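Local coordinates for uncharacterized protein (Ruminococcus gnavus, PDB 4QAN) that is of unknown function but has a cystatin-like fold, as a divergent member of the NTF2-like superfamily, and probably binds a metal ion, at residues Gln250-Pro254 with Glu255-Lys259; Asn41-Asp44 with Met45-Gly49; Val148-Glu152 with Gln153-Leu157. One frame throughout, in Å; residues are numbered along the deposited sequence.

Interaction 1: Gln250-Pro254 with Glu255-Lys259; sequences QDTSP and ELLKK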
# COMPACT_ATOMS: atom_id res chain seq x y z
N GLN A 250 -0.13 -2.52 -20.76
CA GLN A 250 0.77 -3.54 -21.29
C GLN A 250 1.87 -3.76 -20.26
O GLN A 250 2.09 -4.87 -19.81
CB GLN A 250 1.33 -3.12 -22.64
CG GLN A 250 0.28 -2.86 -23.71
CD GLN A 250 -0.74 -4.00 -23.85
OE1 GLN A 250 -0.37 -5.15 -24.12
NE2 GLN A 250 -2.02 -3.68 -23.66
N ASP A 251 2.52 -2.68 -19.86
CA ASP A 251 3.63 -2.75 -18.92
C ASP A 251 3.22 -2.27 -17.53
O ASP A 251 2.09 -1.79 -17.33
CB ASP A 251 4.79 -1.91 -19.47
CG ASP A 251 6.13 -2.34 -18.91
OD1 ASP A 251 6.19 -3.25 -18.05
OD2 ASP A 251 7.13 -1.74 -19.33
N THR A 252 4.12 -2.49 -16.58
CA THR A 252 3.94 -2.03 -15.20
C THR A 252 3.80 -0.51 -15.20
O THR A 252 4.66 0.18 -15.75
CB THR A 252 5.15 -2.45 -14.35
OG1 THR A 252 5.11 -3.87 -14.13
CG2 THR A 252 5.21 -1.69 -13.03
N SER A 253 2.74 -0.00 -14.58
CA SER A 253 2.43 1.42 -14.63
C SER A 253 2.51 2.04 -13.23
O SER A 253 1.79 1.62 -12.33
CB SER A 253 1.01 1.62 -15.20
OG SER A 253 0.50 2.91 -14.90
N PRO A 254 3.37 3.07 -13.04
CA PRO A 254 3.39 3.73 -11.73
C PRO A 254 2.06 4.35 -11.37
O PRO A 254 1.63 4.26 -10.23
CB PRO A 254 4.47 4.82 -11.88
CG PRO A 254 4.78 4.92 -13.33
CD PRO A 254 4.38 3.61 -13.96
N GLU A 255 1.40 4.95 -12.35
CA GLU A 255 0.12 5.60 -12.10
C GLU A 255 -0.94 4.60 -11.61
O GLU A 255 -1.69 4.88 -10.67
CB GLU A 255 -0.38 6.34 -13.35
CG GLU A 255 0.52 7.47 -13.83
CD GLU A 255 1.76 7.01 -14.61
OE1 GLU A 255 1.88 5.80 -14.96
OE2 GLU A 255 2.63 7.88 -14.87
N LEU A 256 -1.00 3.44 -12.25
CA LEU A 256 -2.06 2.47 -11.92
C LEU A 256 -1.79 1.86 -10.57
O LEU A 256 -2.73 1.61 -9.81
CB LEU A 256 -2.19 1.36 -12.97
CG LEU A 256 -2.77 1.79 -14.32
CD1 LEU A 256 -2.72 0.64 -15.32
CD2 LEU A 256 -4.19 2.30 -14.15
N LEU A 257 -0.52 1.63 -10.28
CA LEU A 257 -0.12 1.08 -8.99
C LEU A 257 -0.37 2.02 -7.82
O LEU A 257 -0.72 1.57 -6.74
CB LEU A 257 1.34 0.67 -9.01
CG LEU A 257 1.66 -0.59 -9.79
CD1 LEU A 257 3.16 -0.84 -9.81
CD2 LEU A 257 0.92 -1.79 -9.20
N LYS A 258 -0.18 3.32 -8.03
CA LYS A 258 -0.44 4.27 -6.97
C LYS A 258 -1.96 4.35 -6.70
O LYS A 258 -2.38 4.36 -5.54
CB LYS A 258 0.14 5.65 -7.32
CG LYS A 258 1.67 5.67 -7.32
CD LYS A 258 2.24 7.08 -7.40
CE LYS A 258 1.65 7.85 -8.56
NZ LYS A 258 2.35 9.14 -8.74
N LYS A 259 -2.75 4.36 -7.76
CA LYS A 259 -4.23 4.29 -7.68
C LYS A 259 -4.69 3.04 -6.93
O LYS A 259 -5.60 3.11 -6.12
CB LYS A 259 -4.83 4.26 -9.09
CG LYS A 259 -6.08 5.10 -9.28
CD LYS A 259 -6.31 5.46 -10.76
CE LYS A 259 -5.07 6.05 -11.44
NZ LYS A 259 -5.33 6.88 -12.66
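S253 and L256 meet where a loop turns into the helix 254-275. The polar part of the contact starts with the serine hydroxyl: L256 N donates to S253 OG over 3.1 Å in a fairly straight bond (159°). The first torsion of S253 (chi1 163°) puts OG beside its carbonyl carbon, within reach of the L256 N-H. With an alanine here, that N-H would probably lose its capping acceptor and the first turn would be more prone to fray. Two backbone bonds follow as the helix takes up its repeat, L257 N to S253 O (3.1 Å) and K258 N to P254 O (3.0 Å). Before the cap, D251 OD1 accepts from T252 N at 2.7 Å, above its carboxylate plane, and also bonds to S14 OG, while T252 OG1 bonds to T12 and Y210.

Two charged chains lie along the proline. E255 bends at chi2 (78°) and runs beside the P254 ring, where E255 OE1 lies 3.4 Å from P254 CG. K258 CG lies 3.2 Å from P254 O, and the chain, bent at chi3, carries NZ to a salt bridge with E103 of helix 87-108.

The apolar contacts are lighter. T252 CG2 reaches over to L257 CD1 at 3.9 Å, and S253 CB rests 3.9 Å from L256 CD1; P254 and L257 also touch I99 of helix 87-108. Serine at the N-cap followed by proline in the first turn, where no N-H is needed, is a classic helix start.

Interaction 2: Asn41-Asp44 with Met45-Gly49; sequences NDLD and MALRG
D42 O accepts from A46 N at 3.1 Å and L43 O from L47 N at 2.9 Å; these i to i+4 bonds open the short helix 43-48. A weak bond from R48 N to D44 O (3.3 Å) continues the turn. Just before it, N41 takes a positive phi as the C-prime residue of the Schellman motif that ends helix 27-39.

D42 is the N-cap. Its OD1 receives M45 N over 3.1 Å in an almost perfectly straight bond (179°), although the donor stands well above the carboxylate plane. The same carboxylate leans on the selenomethionine, D42 CG lying 3.4 Å from M45 CB. Two residues on, D44 points its CG anti to the backbone N (chi1 174°) and offers OD2 to R48 NE at 2.8 Å, a salt bridge bent enough that its hydrogen bond is weak; the carboxylate and guanidinium planes stand 63° apart. R48 NH1 bonds to T206 O. On the apolar side, L43 CG meets L47 CD1 at 4.1 Å, and both L43 and A46 lie on F102 of helix 87-108.

The acidic cap probably also suits the positive end of the helix dipole. For the buried D44 and R48, pairing one turn apart would partly neutralise both charges within the protein.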
# COMPACT_ATOMS: atom_id res chain seq x y z
N ASN A 41 16.09 4.84 -14.35
CA ASN A 41 14.68 5.17 -14.21
C ASN A 41 13.78 3.93 -14.42
O ASN A 41 12.77 3.99 -15.11
CB ASN A 41 14.32 6.30 -15.19
CG ASN A 41 12.92 6.87 -14.95
OD1 ASN A 41 12.36 6.78 -13.85
ND2 ASN A 41 12.35 7.46 -15.99
N ASP A 42 14.15 2.81 -13.79
CA ASP A 42 13.45 1.54 -13.98
C ASP A 42 12.68 1.18 -12.72
O ASP A 42 13.23 0.64 -11.77
CB ASP A 42 14.43 0.43 -14.36
CG ASP A 42 13.74 -0.89 -14.70
OD1 ASP A 42 12.57 -1.08 -14.32
OD2 ASP A 42 14.38 -1.76 -15.34
N LEU A 43 11.39 1.49 -12.74
CA LEU A 43 10.53 1.33 -11.59
C LEU A 43 10.42 -0.14 -11.19
O LEU A 43 10.50 -0.50 -10.01
CB LEU A 43 9.14 1.88 -11.89
CG LEU A 43 8.10 1.73 -10.77
CD1 LEU A 43 8.54 2.55 -9.58
CD2 LEU A 43 6.72 2.13 -11.25
N ASP A 44 10.23 -0.99 -12.20
CA ASP A 44 10.06 -2.41 -11.96
C ASP A 44 11.26 -2.93 -11.17
O ASP A 44 11.10 -3.56 -10.11
CB ASP A 44 9.91 -3.15 -13.28
CG ASP A 44 9.89 -4.65 -13.10
OD1 ASP A 44 8.84 -5.16 -12.66
OD2 ASP A 44 10.92 -5.31 -13.38
N MSE A 45 12.46 -2.64 -11.69
CA MSE A 45 13.71 -3.04 -11.05
C MSE A 45 13.77 -2.57 -9.61
O MSE A 45 14.08 -3.36 -8.72
CB MSE A 45 14.87 -2.50 -11.89
CG MSE A 45 16.20 -3.04 -11.40
SE MSE A 45 17.65 -2.15 -12.39
CE MSE A 45 19.10 -2.93 -11.32
N ALA A 46 13.45 -1.30 -9.39
CA ALA A 46 13.47 -0.66 -8.07
C ALA A 46 12.58 -1.36 -7.05
O ALA A 46 13.02 -1.63 -5.94
CB ALA A 46 13.03 0.81 -8.17
N LEU A 47 11.34 -1.63 -7.44
CA LEU A 47 10.38 -2.31 -6.57
C LEU A 47 10.89 -3.64 -6.04
O LEU A 47 10.73 -3.94 -4.85
CB LEU A 47 9.06 -2.53 -7.31
CG LEU A 47 8.24 -1.24 -7.46
CD1 LEU A 47 7.03 -1.46 -8.36
CD2 LEU A 47 7.81 -0.73 -6.11
N ARG A 48 11.50 -4.42 -6.91
CA ARG A 48 12.03 -5.73 -6.55
C ARG A 48 13.13 -5.66 -5.48
O ARG A 48 13.33 -6.63 -4.74
CB ARG A 48 12.57 -6.43 -7.80
CG ARG A 48 11.48 -6.71 -8.83
CD ARG A 48 12.03 -6.71 -10.25
NE ARG A 48 11.02 -7.11 -11.23
CZ ARG A 48 10.88 -8.33 -11.74
NH1 ARG A 48 11.67 -9.34 -11.37
NH2 ARG A 48 9.93 -8.55 -12.64
N GLY A 49 13.82 -4.52 -5.40
CA GLY A 49 14.83 -4.29 -4.39
C GLY A 49 14.33 -3.79 -3.05
O GLY A 49 15.12 -3.66 -2.11

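Interaction 3: Val148-Glu152 with Gln153-Leu157; sequences VKCGE and QSYRL
V148 and Y155 trade both of their backbone bonds, V148 N to Y155 O and Y155 N to V148 O, each 2.9 Å. V148 O has a second donor: S154 OG, turned beside its own carbonyl carbon (chi1 -174°), reaches it at 3.3 Å from the opposite face of the carbonyl plane. Further along, C150 N gives a 2.8 Å bond to Q153 O, and Q153 N returns a longer one to C150 O.

The side chain of Q153 starts at CB, 3.3 Å from C150 O, and CG stays close to the same oxygen at 3.4 Å. The chain then bends at chi2 (-49°), which turns CD back over the turn towards the carbonyl carbon of E152; at the amide end OE1 lies 3.2 Å from E152 C and also close to E152 CB. Q153 closes the two-residue turn of a beta hairpin, type II' from C150 to Q153 with G151 taking the positive phi, which joins strands 140-150 and 153-164 of the antiparallel sheet of a cystatin-like fold.

Past the turn, Y155 projects from the same face of the sheet as V148, C150 and Q153. C150 CB touches the edge of its ring in plane, at CE1, 4.0 Å away, and C150 SG makes an oblique sulfur-aromatic contact with the ring. V148 CG2 packs against Y155 CB, while V148 CG1 meets L157 CD1 with the two side chains crossing at about a right angle. Beyond the hairpin, Y155 also touches P110 and Q188, and K149 and S154 turn the other way onto L118 of strand 116-122.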
# COMPACT_ATOMS: atom_id res chain seq x y z
N VAL A 148 26.66 10.41 -3.89
CA VAL A 148 26.63 10.28 -5.34
C VAL A 148 26.96 11.61 -6.01
O VAL A 148 27.02 12.64 -5.35
CB VAL A 148 25.25 9.78 -5.83
CG1 VAL A 148 24.91 8.45 -5.17
CG2 VAL A 148 24.16 10.82 -5.58
N LYS A 149 27.16 11.56 -7.33
CA LYS A 149 27.52 12.74 -8.11
C LYS A 149 26.70 12.82 -9.40
O LYS A 149 26.57 11.82 -10.12
CB LYS A 149 29.00 12.69 -8.45
CG LYS A 149 29.44 13.73 -9.47
CD LYS A 149 30.91 13.59 -9.78
CE LYS A 149 31.33 14.56 -10.87
NZ LYS A 149 32.77 14.39 -11.21
N CYS A 150 26.14 14.00 -9.68
CA CYS A 150 25.38 14.24 -10.92
C CYS A 150 25.82 15.54 -11.58
O CYS A 150 25.32 16.61 -11.24
CB CYS A 150 23.88 14.26 -10.64
SG CYS A 150 23.28 12.76 -9.83
N GLY A 151 26.74 15.43 -12.54
CA GLY A 151 27.31 16.60 -13.22
C GLY A 151 28.43 17.19 -12.39
O GLY A 151 29.43 16.53 -12.12
N GLU A 152 28.26 18.45 -11.99
CA GLU A 152 29.18 19.07 -11.03
C GLU A 152 28.67 18.86 -9.60
O GLU A 152 29.40 19.09 -8.64
CB GLU A 152 29.33 20.57 -11.32
CG GLU A 152 29.53 20.92 -12.79
CD GLU A 152 30.51 20.00 -13.48
OE1 GLU A 152 31.73 20.12 -13.21
OE2 GLU A 152 30.07 19.16 -14.29
N GLN A 153 27.41 18.41 -9.48
CA GLN A 153 26.73 18.28 -8.19
C GLN A 153 27.11 17.00 -7.45
O GLN A 153 27.31 15.95 -8.07
CB GLN A 153 25.19 18.29 -8.37
CG GLN A 153 24.64 19.32 -9.35
CD GLN A 153 25.18 20.71 -9.11
OE1 GLN A 153 26.28 21.05 -9.55
NE2 GLN A 153 24.40 21.54 -8.41
N SER A 154 27.21 17.09 -6.13
CA SER A 154 27.34 15.93 -5.26
C SER A 154 26.17 15.94 -4.28
O SER A 154 25.80 17.00 -3.77
CB SER A 154 28.68 15.98 -4.51
OG SER A 154 28.90 14.80 -3.75
N TYR A 155 25.56 14.78 -4.03
CA TYR A 155 24.46 14.67 -3.06
C TYR A 155 24.69 13.54 -2.06
O TYR A 155 25.40 12.57 -2.37
CB TYR A 155 23.11 14.46 -3.76
CG TYR A 155 22.81 15.44 -4.87
CD1 TYR A 155 23.19 15.17 -6.18
CD2 TYR A 155 22.15 16.64 -4.61
CE1 TYR A 155 22.92 16.06 -7.20
CE2 TYR A 155 21.88 17.54 -5.63
CZ TYR A 155 22.27 17.24 -6.92
OH TYR A 155 22.00 18.13 -7.94
N ARG A 156 24.12 13.66 -0.87
CA ARG A 156 24.11 12.57 0.10
C ARG A 156 22.70 12.01 0.18
O ARG A 156 21.73 12.76 0.20
CB ARG A 156 24.58 13.02 1.50
CG ARG A 156 24.43 11.95 2.58
CD ARG A 156 25.14 12.27 3.89
NE ARG A 156 24.72 13.54 4.48
CZ ARG A 156 23.56 13.76 5.10
NH1 ARG A 156 22.65 12.79 5.22
NH2 ARG A 156 23.29 14.96 5.59
N LEU A 157 22.59 10.68 0.20
CA LEU A 157 21.29 10.03 0.38
C LEU A 157 21.36 9.16 1.63
O LEU A 157 22.44 8.76 2.04
CB LEU A 157 20.93 9.18 -0.83
CG LEU A 157 21.18 9.78 -2.21
CD1 LEU A 157 21.20 8.68 -3.27
CD2 LEU A 157 20.13 10.82 -2.54

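How the interactions relate
Interactions 1 and 2 are neighbours: both start a helix with a side-chain cap, a serine hydroxyl in one and an aspartate in the other, and both helices lie against helix 87-108. They touch through P254 and L43, CB to CD2 at 3.6 Å, and through the leucines L257 and L47. Interaction 1 lies at the surface, whereas interaction 2 is mostly buried and adds an ion pair that the first lacks across its segments. Interaction 3 stands apart, its nearest atoms about 12 Å from interaction 2 and about 19 Å from interaction 1. Partly buried at a hairpin end, it relies on cross-strand backbone bonds and on apolar, aromatic and sulfur contacts.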